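Local structure of putative trimethylamine methyltransferase (Rhizobium meliloti, 4YYC) at residues 68-73 / 99-104; 64-69 / 289-294; 84-89 / 301-306; 73-78 / 248-253. The protein probably acts as a methyltransferase of the trimethylamine methyltransferase (MTTB) family. One frame throughout, in Å; residues are numbered along the deposited sequence.

Contact 1: residues 68-73 / 99-104; sequences VVLEEI and VHFPKG
Leu70 O and Glu71 O, carbonyls near the C-terminal part of helix 56-73, accept hydrogen bonds from the strand and loop at 99-104. Phe101 N gives Leu70 O a straight bond of 2.9 Å (168° at the hydrogen), arriving from above the carbonyl plane. The His100 imidazole reaches the next carbonyl with ND1, 2.9 Å from Glu71 O, which lies in the ring plane. Histidine suits the place because its CE1 is also turned to Ile73 O, at 3.2 Å; that oxygen is hydrogen-bonded by Arg98. Beyond these bonds Glu71 stretches out fully, with CG opposite the backbone N (chi1 -177°), and Lys103 bends across it until NZ lies 2.7 Å from Glu71 OE1 in a salt bridge. Water 1 joins the same NZ to Glu72 OE2, while Glu72 OE1 pairs with Arg437 of the second subunit. Beside the Phe101 N bond, Leu70 CD2 packs 3.7 Å from Phe101 CD1. The contact thus fastens helix 56-73 to the end of strand 98-100, with strand 75-77 and helix 286-307 packed against Leu70 and Phe101, and Trp87 of helix 81-90 meeting the Phe101 ring edge-to-face.

Contact 2: residues 64-69 / 289-294; sequences RNADVV and TLTQIL
Ala66 and Thr291 mark the crossing point of two buried helices, where 56-73, near the start of the modelled chain, packs on 286-307 from the middle of the chain. The axes of the two short segments approach to 8.4 Å at an angle of 58°, and the CA atoms of Ala66 and Thr291 come within 5.0 Å. Small residues allow this closeness: the single methyl of Ala66 leaves its backbone accessible, and Thr291 CG2 settles on it, 3.7 Å from Ala66 N. Thr291 is turned with CG2 opposite its own backbone N, which drives this methyl against helix 56-73 between Asn65 CB (3.8 Å from Thr291 CG2) and Val69 CG2 (4.0 Å from Thr291 CG2). One turn further along, Leu294 CD2 lies 3.7 Å from Ala66 CB, a branched chain long enough to reach the small side chain of Ala66. Threonine also serves at the polar margin. Its OG1 bonds back to Ala287 O in its own helix and accepts from water 2 at 2.6 Å, and that water in turn accepts from Asn65 ND2 at 2.8 Å. The Asn65 amide NH2 has a second partner in Gln431 of the second subunit, so the helix crossing borders the dimer interface. There Ile436 of the second subunit packs on Val69 and Thr291. On its other sides, helix 286-307 turns Leu290 and Ile293 to helix 334-350, while Ile293 and Leu294 touch Phe315 of strand 313-322.

Contact 3: residues 84-89 / 301-306; sequences LDLWKA and AAFTQL
Trp87, Leu306 and Leu86 carry an almost perpendicular helix crossing, with the segment axes 10.4 Å apart at 88°. Helix 286-307 is the crossover helix of a beta-alpha-beta unit, linking the parallel strands 269-277 and 313-322, consistent with the TIM-barrel fold known for this family; helix 81-90 packs across its C-terminal part. Trp87 has the broad flat surface needed to span such a crossing. Leu306 comes at about a right angle to it and sets CD1 almost exactly over the six-membered ring, 3.5 Å from the centroid and 6° off the normal, a CH-pi contact at the middle of the face. Leucine fits because the CD1 branch protrudes far enough to meet the ring. Ala302 CB lies at the indole edge, 3.8 Å from Trp87 CH2, where a small residue lets the ring come close to the helix. On the pyrrole side Trp87 NE1 is 3.7 Å from Phe303 CD1, the rings lying oblique to one another with planes 32° apart. Phe303 has CG opposite its backbone N, a torsion that carries its ring beside the indole of Trp87 and a branch of Leu86. Phe77 meets the Trp87 ring edge-to-face, and Cys106 and Leu109 of helix 105-109 also touch it, so the indole is enclosed in an apolar core. Leu86 completes the seam with its two branches divided: CD1 reaches Phe303 CE1 at 4.0 Å, while CD2 stops 3.9 Å from Leu306 O.

Contact 4: residues 73-78 / 248-253; sequences IGIEFR and SPMVFD
Phe77 and Phe252 lie side by side on one face of the parallel strand pair of a mixed four-stranded sheet, forming the apolar centre together with Ile75 and Met250, which is selenomethionine. Phe252 CD2 sits over a face of the Phe77 ring, 3.9 Å from Phe77 CZ, with the planes inclined at 33°. Ile75, branched at CB, uses both arms: CG2 meets the edge of the Phe252 ring at CD2 (4.0 Å), and CD1 rests 3.7 Å from Met250 CB. Between the strands the backbone forms the parallel ladder. Glu76 is held by both its amide and its carbonyl, with N to Met250 O at 3.0 Å and O to Phe252 N at 2.8 Å. Arg78 N then meets Phe252 O at 2.9 Å, nearly straight at 177°. Gly74, with positive phi after the helix, makes the turn into strand 75-77; its carbonyl O is buried without a partner. On the other face, Arg78 runs extended over Val251 and lays its guanidinium flat upon the valine, Arg78 CZ to Val251 CG2 3.8 Å. Glu76, bent at chi2, presents OE1 to Arg78 NE at 2.8 Å in the guanidinium plane, which helps fix the rotation of the group. Glu76 OE2 pairs with Arg98, and water 3 bridges Arg78 NH1 to Asp253 OD1. Strand 251-252, at the sheet's edge within this chain, is thereby joined to 75-77, which has 98-100 on its other side, while helix 286-307 packs on Ile75 and Met250, and Gly440 and Gly442 of the second subunit approach Met250 and Val251.

In the fold
From the N terminus, helix 56-73 comes first and supplies a segment to contacts 1 and 2. Contact 1 closes a short loop, returning at 99-104 after strand 75-77 and helix 81-90 have gone by. Contact 2 closes a long one, reaching helix 286-307 across 219 intervening residues. Contact 4, which joins strand 75-77 to strand 251-252, is nested within that long loop. Contact 3, from helix 81-90 to the later part of helix 286-307, crosses the other three. Contacts 1 and 4 also cross, and both reach the same sheet, through strands 98-100 and 75-77. Contacts 2 and 3 tie these early elements to helix 286-307; contacts 1, 2 and 4 touch the second subunit.

Contact 1: residues 68-73 / 99-104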
loop_
_atom_site.group_PDB
_atom_site.type_symbol
_atom_site.label_atom_id
_atom_site.label_comp_id
_atom_site.label_asym_id
_atom_site.label_seq_id
_atom_site.Cartn_x
_atom_site.Cartn_y
_atom_site.Cartn_z
ATOM N N VAL A 68 -32.975 -6.910 3.467
ATOM C CA VAL A 68 -33.857 -6.236 4.426
ATOM C C VAL A 68 -34.047 -4.748 4.132
ATOM O O VAL A 68 -35.152 -4.246 4.079
ATOM C CB VAL A 68 -33.335 -6.411 5.865
ATOM C CG1 VAL A 68 -34.112 -5.525 6.838
ATOM C CG2 VAL A 68 -33.471 -7.878 6.260
ATOM N N VAL A 69 -32.961 -4.032 3.936
ATOM C CA VAL A 69 -33.036 -2.605 3.578
ATOM C C VAL A 69 -33.901 -2.404 2.327
ATOM O O VAL A 69 -34.771 -1.521 2.292
ATOM C CB VAL A 69 -31.618 -2.052 3.347
ATOM C CG1 VAL A 69 -31.651 -0.673 2.684
ATOM C CG2 VAL A 69 -30.846 -2.017 4.670
ATOM N N LEU A 70 -33.646 -3.211 1.299
ATOM C CA LEU A 70 -34.358 -3.059 0.028
ATOM C C LEU A 70 -35.867 -3.282 0.160
ATOM O O LEU A 70 -36.645 -2.662 -0.563
ATOM C CB LEU A 70 -33.808 -4.006 -1.034
ATOM C CG LEU A 70 -32.469 -3.588 -1.656
ATOM C CD1 LEU A 70 -31.986 -4.694 -2.585
ATOM C CD2 LEU A 70 -32.550 -2.279 -2.410
ATOM N N GLU A 71 -36.264 -4.214 1.029
ATOM C CA GLU A 71 -37.678 -4.477 1.227
ATOM C C GLU A 71 -38.332 -3.461 2.183
ATOM O O GLU A 71 -39.356 -2.883 1.853
ATOM C CB GLU A 71 -37.923 -5.905 1.698
ATOM C CG GLU A 71 -39.414 -6.173 1.818
ATOM C CD GLU A 71 -39.783 -7.574 2.221
ATOM O OE1 GLU A 71 -38.906 -8.406 2.564
ATOM O OE2 GLU A 71 -41.002 -7.831 2.191
ATOM N N GLU A 72 -37.762 -3.270 3.357
ATOM C CA GLU A 72 -38.362 -2.430 4.399
ATOM C C GLU A 72 -38.242 -0.942 4.174
ATOM O O GLU A 72 -39.161 -0.205 4.454
ATOM C CB GLU A 72 -37.768 -2.746 5.765
ATOM C CG GLU A 72 -38.059 -4.148 6.234
ATOM C CD GLU A 72 -37.499 -4.430 7.628
ATOM O OE1 GLU A 72 -36.928 -3.475 8.284
ATOM O OE2 GLU A 72 -37.609 -5.612 8.013
ATOM N N ILE A 73 -37.101 -0.508 3.676
ATOM C CA ILE A 73 -36.799 0.925 3.541
ATOM C C ILE A 73 -36.987 1.351 2.096
ATOM O O ILE A 73 -37.648 2.353 1.843
ATOM C CB ILE A 73 -35.372 1.257 4.031
ATOM C CG1 ILE A 73 -35.261 0.878 5.512
ATOM C CG2 ILE A 73 -35.078 2.731 3.805
ATOM C CD1 ILE A 73 -33.858 0.967 6.064
ATOM N N VAL A 99 -39.220 2.815 -4.039
ATOM C CA VAL A 99 -39.397 1.466 -4.528
ATOM C C VAL A 99 -38.980 0.456 -3.455
ATOM O O VAL A 99 -37.845 0.480 -3.019
ATOM C CB VAL A 99 -38.586 1.230 -5.800
ATOM C CG1 VAL A 99 -38.893 -0.146 -6.343
ATOM C CG2 VAL A 99 -38.913 2.293 -6.837
ATOM N N HIS A 100 -39.933 -0.399 -3.035
ATOM C CA HIS A 100 -39.674 -1.473 -2.082
ATOM C C HIS A 100 -39.555 -2.785 -2.851
ATOM O O HIS A 100 -40.431 -3.139 -3.651
ATOM C CB HIS A 100 -40.795 -1.548 -1.038
ATOM C CG HIS A 100 -40.890 -0.323 -0.177
ATOM N ND1 HIS A 100 -40.337 -0.259 1.086
ATOM C CD2 HIS A 100 -41.441 0.895 -0.408
ATOM C CE1 HIS A 100 -40.555 0.941 1.598
ATOM N NE2 HIS A 100 -41.240 1.654 0.719
ATOM N N PHE A 101 -38.501 -3.544 -2.585
ATOM C CA PHE A 101 -38.152 -4.699 -3.409
ATOM C C PHE A 101 -38.397 -6.007 -2.654
ATOM O O PHE A 101 -37.824 -6.219 -1.579
ATOM C CB PHE A 101 -36.672 -4.633 -3.810
ATOM C CG PHE A 101 -36.296 -3.378 -4.577
ATOM C CD1 PHE A 101 -35.980 -2.205 -3.906
ATOM C CD2 PHE A 101 -36.223 -3.390 -5.962
ATOM C CE1 PHE A 101 -35.606 -1.066 -4.594
ATOM C CE2 PHE A 101 -35.865 -2.241 -6.651
ATOM C CZ PHE A 101 -35.580 -1.072 -5.965
ATOM N N PRO A 102 -39.162 -6.932 -3.253
ATOM C CA PRO A 102 -39.216 -8.274 -2.710
ATOM C C PRO A 102 -37.841 -8.880 -2.642
ATOM O O PRO A 102 -36.988 -8.566 -3.455
ATOM C CB PRO A 102 -40.041 -9.043 -3.724
ATOM C CG PRO A 102 -40.793 -8.055 -4.487
ATOM C CD PRO A 102 -40.064 -6.764 -4.408
ATOM N N LYS A 103 -37.646 -9.760 -1.691
ATOM C CA LYS A 103 -36.322 -10.309 -1.479
ATOM C C LYS A 103 -35.891 -11.156 -2.669
ATOM O O LYS A 103 -36.652 -11.999 -3.144
ATOM C CB LYS A 103 -36.247 -11.065 -0.143
ATOM C CG LYS A 103 -36.464 -10.109 1.033
ATOM C CD LYS A 103 -35.550 -10.307 2.220
ATOM C CE LYS A 103 -36.234 -10.750 3.481
ATOM N NZ LYS A 103 -37.090 -9.676 4.087
ATOM N N GLY A 104 -34.692 -10.856 -3.169
ATOM C CA GLY A 104 -34.096 -11.569 -4.270
ATOM C C GLY A 104 -34.372 -10.982 -5.641
ATOM O O GLY A 104 -33.753 -11.398 -6.601
HETATM O O HOH W 1 -37.218 -7.704 6.273
#

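Contact 2: residues 64-69 / 289-294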
loop_
_atom_site.group_PDB
_atom_site.type_symbol
_atom_site.label_atom_id
_atom_site.label_comp_id
_atom_site.label_asym_id
_atom_site.label_seq_id
_atom_site.Cartn_x
_atom_site.Cartn_y
_atom_site.Cartn_z
ATOM N N ARG A 64 -27.831 -10.532 3.503
ATOM C CA ARG A 64 -29.131 -10.628 4.121
ATOM C C ARG A 64 -29.636 -9.250 4.564
ATOM O O ARG A 64 -30.798 -8.878 4.317
ATOM C CB ARG A 64 -29.022 -11.547 5.346
ATOM C CG ARG A 64 -30.294 -12.019 5.946
ATOM C CD ARG A 64 -30.050 -13.251 6.815
ATOM N NE ARG A 64 -28.972 -13.095 7.781
ATOM C CZ ARG A 64 -27.840 -13.806 7.845
ATOM N NH1 ARG A 64 -27.560 -14.796 7.005
ATOM N NH2 ARG A 64 -26.973 -13.531 8.799
ATOM N N ASN A 65 -28.759 -8.480 5.197
ATOM C CA ASN A 65 -29.113 -7.150 5.654
ATOM C C ASN A 65 -29.439 -6.195 4.499
ATOM O O ASN A 65 -30.341 -5.359 4.619
ATOM C CB ASN A 65 -28.000 -6.564 6.557
ATOM C CG ASN A 65 -27.961 -7.215 7.928
ATOM O OD1 ASN A 65 -28.759 -8.103 8.242
ATOM N ND2 ASN A 65 -27.010 -6.764 8.779
ATOM N N ALA A 66 -28.735 -6.317 3.377
ATOM C CA ALA A 66 -29.094 -5.503 2.223
ATOM C C ALA A 66 -30.459 -5.825 1.668
ATOM O O ALA A 66 -31.183 -4.944 1.271
ATOM C CB ALA A 66 -28.030 -5.593 1.149
ATOM N N ASP A 67 -30.836 -7.096 1.688
ATOM C CA ASP A 67 -32.180 -7.449 1.238
ATOM C C ASP A 67 -33.254 -6.908 2.177
ATOM O O ASP A 67 -34.309 -6.494 1.723
ATOM C CB ASP A 67 -32.344 -8.950 1.147
ATOM C CG ASP A 67 -31.502 -9.577 0.053
ATOM O OD1 ASP A 67 -31.113 -8.914 -0.938
ATOM O OD2 ASP A 67 -31.260 -10.771 0.216
ATOM N N VAL A 68 -32.975 -6.910 3.467
ATOM C CA VAL A 68 -33.857 -6.236 4.426
ATOM C C VAL A 68 -34.047 -4.748 4.132
ATOM O O VAL A 68 -35.152 -4.246 4.079
ATOM C CB VAL A 68 -33.335 -6.411 5.865
ATOM C CG1 VAL A 68 -34.112 -5.525 6.838
ATOM C CG2 VAL A 68 -33.471 -7.878 6.260
ATOM N N VAL A 69 -32.961 -4.032 3.936
ATOM C CA VAL A 69 -33.036 -2.605 3.578
ATOM C C VAL A 69 -33.901 -2.404 2.327
ATOM O O VAL A 69 -34.771 -1.521 2.292
ATOM C CB VAL A 69 -31.618 -2.052 3.347
ATOM C CG1 VAL A 69 -31.651 -0.673 2.684
ATOM C CG2 VAL A 69 -30.846 -2.017 4.670
ATOM N N THR A 289 -21.958 0.661 6.057
ATOM C CA THR A 289 -21.636 1.234 4.771
ATOM C C THR A 289 -21.769 0.166 3.666
ATOM O O THR A 289 -22.377 0.433 2.639
ATOM C CB THR A 289 -20.226 1.846 4.785
ATOM O OG1 THR A 289 -20.231 2.997 5.648
ATOM C CG2 THR A 289 -19.753 2.278 3.410
ATOM N N LEU A 290 -21.187 -1.009 3.879
ATOM C CA LEU A 290 -21.297 -2.084 2.897
ATOM C C LEU A 290 -22.738 -2.487 2.609
ATOM O O LEU A 290 -23.089 -2.799 1.488
ATOM C CB LEU A 290 -20.554 -3.343 3.332
ATOM C CG LEU A 290 -19.056 -3.263 3.142
ATOM C CD1 LEU A 290 -18.411 -4.467 3.779
ATOM C CD2 LEU A 290 -18.677 -3.154 1.663
ATOM N N THR A 291 -23.560 -2.588 3.654
ATOM C CA THR A 291 -24.939 -2.940 3.482
ATOM C C THR A 291 -25.642 -1.910 2.585
ATOM O O THR A 291 -26.399 -2.259 1.671
ATOM C CB THR A 291 -25.606 -2.993 4.870
ATOM O OG1 THR A 291 -24.929 -4.004 5.624
ATOM C CG2 THR A 291 -27.035 -3.298 4.764
ATOM N N GLN A 292 -25.424 -0.631 2.886
ATOM C CA GLN A 292 -26.063 0.417 2.078
ATOM C C GLN A 292 -25.569 0.395 0.629
ATOM O O GLN A 292 -26.348 0.533 -0.312
ATOM C CB GLN A 292 -25.842 1.783 2.678
ATOM C CG GLN A 292 -26.804 2.828 2.133
ATOM C CD GLN A 292 -26.379 4.194 2.642
ATOM O OE1 GLN A 292 -26.532 4.474 3.806
ATOM N NE2 GLN A 292 -25.810 5.031 1.772
ATOM N N ILE A 293 -24.268 0.245 0.464
ATOM C CA ILE A 293 -23.694 0.115 -0.861
ATOM C C ILE A 293 -24.340 -1.003 -1.671
ATOM O O ILE A 293 -24.740 -0.812 -2.826
ATOM C CB ILE A 293 -22.165 -0.103 -0.796
ATOM C CG1 ILE A 293 -21.486 1.213 -0.418
ATOM C CG2 ILE A 293 -21.639 -0.604 -2.132
ATOM C CD1 ILE A 293 -20.035 0.996 0.021
ATOM N N LEU A 294 -24.457 -2.174 -1.058
ATOM C CA LEU A 294 -24.979 -3.324 -1.768
ATOM C C LEU A 294 -26.442 -3.080 -2.153
ATOM O O LEU A 294 -26.855 -3.426 -3.267
ATOM C CB LEU A 294 -24.798 -4.614 -0.945
ATOM C CG LEU A 294 -25.350 -5.889 -1.579
ATOM C CD1 LEU A 294 -24.716 -6.141 -2.944
ATOM C CD2 LEU A 294 -25.097 -7.060 -0.621
HETATM O O HOH W 2 -25.597 -4.408 8.152
#

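Contact 3: residues 84-89 / 301-306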
loop_
_atom_site.group_PDB
_atom_site.type_symbol
_atom_site.label_atom_id
_atom_site.label_comp_id
_atom_site.label_asym_id
_atom_site.label_seq_id
_atom_site.Cartn_x
_atom_site.Cartn_y
_atom_site.Cartn_z
ATOM N N LEU A 84 -40.463 4.263 -12.356
ATOM C CA LEU A 84 -41.450 3.698 -11.423
ATOM C C LEU A 84 -42.350 2.671 -12.103
ATOM O O LEU A 84 -42.697 1.636 -11.501
ATOM C CB LEU A 84 -42.284 4.783 -10.748
ATOM C CG LEU A 84 -41.540 5.800 -9.900
ATOM C CD1 LEU A 84 -42.533 6.748 -9.243
ATOM C CD2 LEU A 84 -40.645 5.141 -8.871
ATOM N N ASP A 85 -42.767 2.957 -13.330
ATOM C CA ASP A 85 -43.573 2.006 -14.068
ATOM C C ASP A 85 -42.814 0.735 -14.352
ATOM O O ASP A 85 -43.391 -0.342 -14.267
ATOM C CB ASP A 85 -44.104 2.571 -15.383
ATOM C CG ASP A 85 -45.193 3.584 -15.193
ATOM O OD1 ASP A 85 -45.665 3.825 -14.053
ATOM O OD2 ASP A 85 -45.651 4.156 -16.215
ATOM N N LEU A 86 -41.529 0.848 -14.664
ATOM C CA LEU A 86 -40.722 -0.350 -14.912
ATOM C C LEU A 86 -40.628 -1.235 -13.676
ATOM O O LEU A 86 -40.726 -2.454 -13.761
ATOM C CB LEU A 86 -39.347 0.023 -15.439
ATOM C CG LEU A 86 -39.336 0.521 -16.865
ATOM C CD1 LEU A 86 -38.046 1.260 -17.192
ATOM C CD2 LEU A 86 -39.554 -0.631 -17.832
ATOM N N TRP A 87 -40.467 -0.602 -12.516
ATOM C CA TRP A 87 -40.349 -1.321 -11.252
ATOM C C TRP A 87 -41.672 -1.986 -10.872
ATOM O O TRP A 87 -41.670 -3.134 -10.438
ATOM C CB TRP A 87 -39.804 -0.412 -10.121
ATOM C CG TRP A 87 -38.310 -0.314 -10.153
ATOM C CD1 TRP A 87 -37.543 0.802 -10.349
ATOM C CD2 TRP A 87 -37.391 -1.414 -10.043
ATOM N NE1 TRP A 87 -36.215 0.469 -10.315
ATOM C CE2 TRP A 87 -36.092 -0.890 -10.166
ATOM C CE3 TRP A 87 -37.550 -2.802 -9.865
ATOM C CZ2 TRP A 87 -34.962 -1.706 -10.086
ATOM C CZ3 TRP A 87 -36.426 -3.601 -9.797
ATOM C CH2 TRP A 87 -35.149 -3.038 -9.923
ATOM N N LYS A 88 -42.790 -1.283 -11.062
ATOM C CA LYS A 88 -44.080 -1.869 -10.732
ATOM C C LYS A 88 -44.298 -3.098 -11.605
ATOM O O LYS A 88 -44.746 -4.132 -11.126
ATOM C CB LYS A 88 -45.233 -0.900 -10.905
ATOM C CG LYS A 88 -46.558 -1.556 -10.531
ATOM N N ALA A 89 -43.965 -2.986 -12.883
ATOM C CA ALA A 89 -44.147 -4.099 -13.826
ATOM C C ALA A 89 -43.286 -5.302 -13.490
ATOM O O ALA A 89 -43.705 -6.430 -13.739
ATOM C CB ALA A 89 -43.852 -3.646 -15.243
ATOM N N ALA A 301 -28.201 -1.268 -10.542
ATOM C CA ALA A 301 -27.759 -2.208 -11.565
ATOM C C ALA A 301 -28.918 -3.008 -12.118
ATOM O O ALA A 301 -29.026 -3.193 -13.349
ATOM C CB ALA A 301 -26.663 -3.113 -11.044
ATOM N N ALA A 302 -29.842 -3.474 -11.256
ATOM C CA ALA A 302 -31.001 -4.222 -11.779
ATOM C C ALA A 302 -31.846 -3.363 -12.688
ATOM O O ALA A 302 -32.378 -3.878 -13.684
ATOM C CB ALA A 302 -31.848 -4.751 -10.633
ATOM N N PHE A 303 -31.946 -2.066 -12.377
ATOM C CA PHE A 303 -32.650 -1.134 -13.242
ATOM C C PHE A 303 -32.152 -1.179 -14.683
ATOM O O PHE A 303 -32.956 -1.141 -15.644
ATOM C CB PHE A 303 -32.543 0.283 -12.691
ATOM C CG PHE A 303 -33.328 1.292 -13.506
ATOM C CD1 PHE A 303 -34.705 1.244 -13.564
ATOM C CD2 PHE A 303 -32.663 2.208 -14.271
ATOM C CE1 PHE A 303 -35.410 2.171 -14.363
ATOM C CE2 PHE A 303 -33.338 3.149 -15.050
ATOM C CZ PHE A 303 -34.700 3.129 -15.091
ATOM N N THR A 304 -30.854 -1.291 -14.877
ATOM C CA THR A 304 -30.322 -1.335 -16.256
ATOM C C THR A 304 -30.904 -2.523 -17.058
ATOM O O THR A 304 -31.139 -2.406 -18.258
ATOM C CB THR A 304 -28.781 -1.372 -16.310
ATOM O OG1 THR A 304 -28.319 -2.634 -15.794
ATOM C CG2 THR A 304 -28.162 -0.160 -15.578
ATOM N N GLN A 305 -31.186 -3.625 -16.356
ATOM C CA GLN A 305 -31.691 -4.831 -17.012
ATOM C C GLN A 305 -33.164 -4.684 -17.332
ATOM O O GLN A 305 -33.660 -5.352 -18.237
ATOM C CB GLN A 305 -31.431 -6.092 -16.162
ATOM C CG GLN A 305 -29.974 -6.313 -15.754
ATOM C CD GLN A 305 -29.080 -6.399 -16.944
ATOM O OE1 GLN A 305 -29.164 -7.388 -17.727
ATOM N NE2 GLN A 305 -28.235 -5.380 -17.149
ATOM N N LEU A 306 -33.862 -3.814 -16.593
ATOM C CA LEU A 306 -35.246 -3.476 -16.933
ATOM C C LEU A 306 -35.353 -2.684 -18.215
ATOM O O LEU A 306 -36.397 -2.729 -18.913
ATOM C CB LEU A 306 -35.964 -2.780 -15.782
ATOM C CG LEU A 306 -36.110 -3.571 -14.480
ATOM C CD1 LEU A 306 -36.771 -2.676 -13.460
ATOM C CD2 LEU A 306 -36.884 -4.835 -14.670
#

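Contact 4: residues 73-78 / 248-253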
loop_
_atom_site.group_PDB
_atom_site.type_symbol
_atom_site.label_atom_id
_atom_site.label_comp_id
_atom_site.label_asym_id
_atom_site.label_seq_id
_atom_site.Cartn_x
_atom_site.Cartn_y
_atom_site.Cartn_z
ATOM N N ILE A 73 -37.101 -0.508 3.676
ATOM C CA ILE A 73 -36.799 0.925 3.541
ATOM C C ILE A 73 -36.987 1.351 2.096
ATOM O O ILE A 73 -37.648 2.353 1.843
ATOM C CB ILE A 73 -35.372 1.257 4.031
ATOM C CG1 ILE A 73 -35.261 0.878 5.512
ATOM C CG2 ILE A 73 -35.078 2.731 3.805
ATOM C CD1 ILE A 73 -33.858 0.967 6.064
ATOM N N GLY A 74 -36.433 0.590 1.164
ATOM C CA GLY A 74 -36.564 0.886 -0.246
ATOM C C GLY A 74 -35.547 1.899 -0.735
ATOM O O GLY A 74 -34.718 2.393 0.015
ATOM N N ILE A 75 -35.616 2.160 -2.022
ATOM C CA ILE A 75 -34.718 3.101 -2.693
ATOM C C ILE A 75 -35.576 4.085 -3.475
ATOM O O ILE A 75 -36.506 3.686 -4.163
ATOM C CB ILE A 75 -33.804 2.350 -3.665
ATOM C CG1 ILE A 75 -33.004 1.247 -2.949
ATOM C CG2 ILE A 75 -32.893 3.314 -4.403
ATOM C CD1 ILE A 75 -31.942 1.707 -1.984
ATOM N N GLU A 76 -35.284 5.363 -3.344
ATOM C CA GLU A 76 -36.002 6.380 -4.134
ATOM C C GLU A 76 -35.528 6.403 -5.585
ATOM O O GLU A 76 -34.333 6.421 -5.846
ATOM C CB GLU A 76 -35.780 7.764 -3.538
ATOM C CG GLU A 76 -36.283 7.921 -2.106
ATOM C CD GLU A 76 -37.653 8.549 -2.047
ATOM O OE1 GLU A 76 -37.816 9.679 -2.554
ATOM O OE2 GLU A 76 -38.593 7.911 -1.518
ATOM N N PHE A 77 -36.477 6.422 -6.530
ATOM C CA PHE A 77 -36.195 6.664 -7.921
ATOM C C PHE A 77 -36.946 7.940 -8.188
ATOM O O PHE A 77 -38.162 7.927 -8.337
ATOM C CB PHE A 77 -36.653 5.484 -8.788
ATOM C CG PHE A 77 -35.674 4.335 -8.784
ATOM C CD1 PHE A 77 -35.495 3.541 -7.651
ATOM C CD2 PHE A 77 -34.882 4.084 -9.898
ATOM C CE1 PHE A 77 -34.534 2.540 -7.648
ATOM C CE2 PHE A 77 -33.928 3.080 -9.896
ATOM C CZ PHE A 77 -33.742 2.320 -8.770
ATOM N N ARG A 78 -36.236 9.069 -8.203
ATOM C CA ARG A 78 -36.911 10.377 -8.191
ATOM C C ARG A 78 -37.067 11.029 -9.548
ATOM O O ARG A 78 -36.188 10.951 -10.369
ATOM C CB ARG A 78 -36.178 11.325 -7.269
ATOM C CG ARG A 78 -36.236 10.851 -5.851
ATOM C CD ARG A 78 -35.596 11.839 -4.895
ATOM N NE ARG A 78 -35.842 11.470 -3.495
ATOM C CZ ARG A 78 -35.281 12.105 -2.459
ATOM N NH1 ARG A 78 -34.429 13.102 -2.665
ATOM N NH2 ARG A 78 -35.547 11.723 -1.213
ATOM N N SER A 248 -26.314 8.966 -2.781
ATOM C CA SER A 248 -26.370 8.219 -1.540
ATOM C C SER A 248 -26.699 9.194 -0.397
ATOM O O SER A 248 -26.153 10.305 -0.419
ATOM C CB SER A 248 -25.027 7.523 -1.294
ATOM O OG SER A 248 -24.647 6.778 -2.467
ATOM N N PRO A 249 -27.559 8.833 0.567
ATOM C CA PRO A 249 -28.106 7.469 0.718
ATOM C C PRO A 249 -29.404 7.200 -0.062
ATOM O O PRO A 249 -30.375 7.932 0.064
ATOM C CB PRO A 249 -28.383 7.355 2.224
ATOM C CG PRO A 249 -28.603 8.786 2.665
ATOM C CD PRO A 249 -27.730 9.642 1.787
HETATM N N MSE A 250 -29.380 6.091 -0.818
HETATM C CA MSE A 250 -30.565 5.340 -1.263
HETATM C C MSE A 250 -31.474 6.182 -2.153
HETATM O O MSE A 250 -32.690 6.042 -2.105
HETATM C CB MSE A 250 -31.270 4.747 -0.011
HETATM C CG MSE A 250 -30.343 3.739 0.714
HETATM SE SE MSE A 250 -31.216 3.127 2.377
HETATM C CE MSE A 250 -30.779 4.672 3.545
ATOM N N VAL A 251 -30.888 7.030 -2.992
ATOM C CA VAL A 251 -31.666 7.802 -3.971
ATOM C C VAL A 251 -30.963 7.693 -5.300
ATOM O O VAL A 251 -29.735 7.890 -5.359
ATOM C CB VAL A 251 -31.745 9.305 -3.579
ATOM C CG1 VAL A 251 -32.357 10.153 -4.696
ATOM C CG2 VAL A 251 -32.551 9.484 -2.293
ATOM N N PHE A 252 -31.752 7.479 -6.368
ATOM C CA PHE A 252 -31.299 7.765 -7.745
ATOM C C PHE A 252 -32.129 8.916 -8.281
ATOM O O PHE A 252 -33.326 8.879 -8.198
ATOM C CB PHE A 252 -31.444 6.529 -8.653
ATOM C CG PHE A 252 -30.405 5.471 -8.375
ATOM C CD1 PHE A 252 -29.154 5.535 -8.957
ATOM C CD2 PHE A 252 -30.694 4.430 -7.502
ATOM C CE1 PHE A 252 -28.184 4.586 -8.678
ATOM C CE2 PHE A 252 -29.726 3.458 -7.211
ATOM C CZ PHE A 252 -28.487 3.536 -7.786
ATOM N N ASP A 253 -31.432 9.904 -8.816
ATOM C CA ASP A 253 -32.059 11.091 -9.357
ATOM C C ASP A 253 -32.243 11.054 -10.864
ATOM O O ASP A 253 -31.642 10.268 -11.596
ATOM C CB ASP A 253 -31.233 12.310 -8.958
ATOM C CG ASP A 253 -31.495 12.756 -7.537
ATOM O OD1 ASP A 253 -32.693 12.859 -7.155
ATOM O OD2 ASP A 253 -30.498 13.029 -6.824
HETATM O O HOH W 3 -33.239 14.230 -4.878
#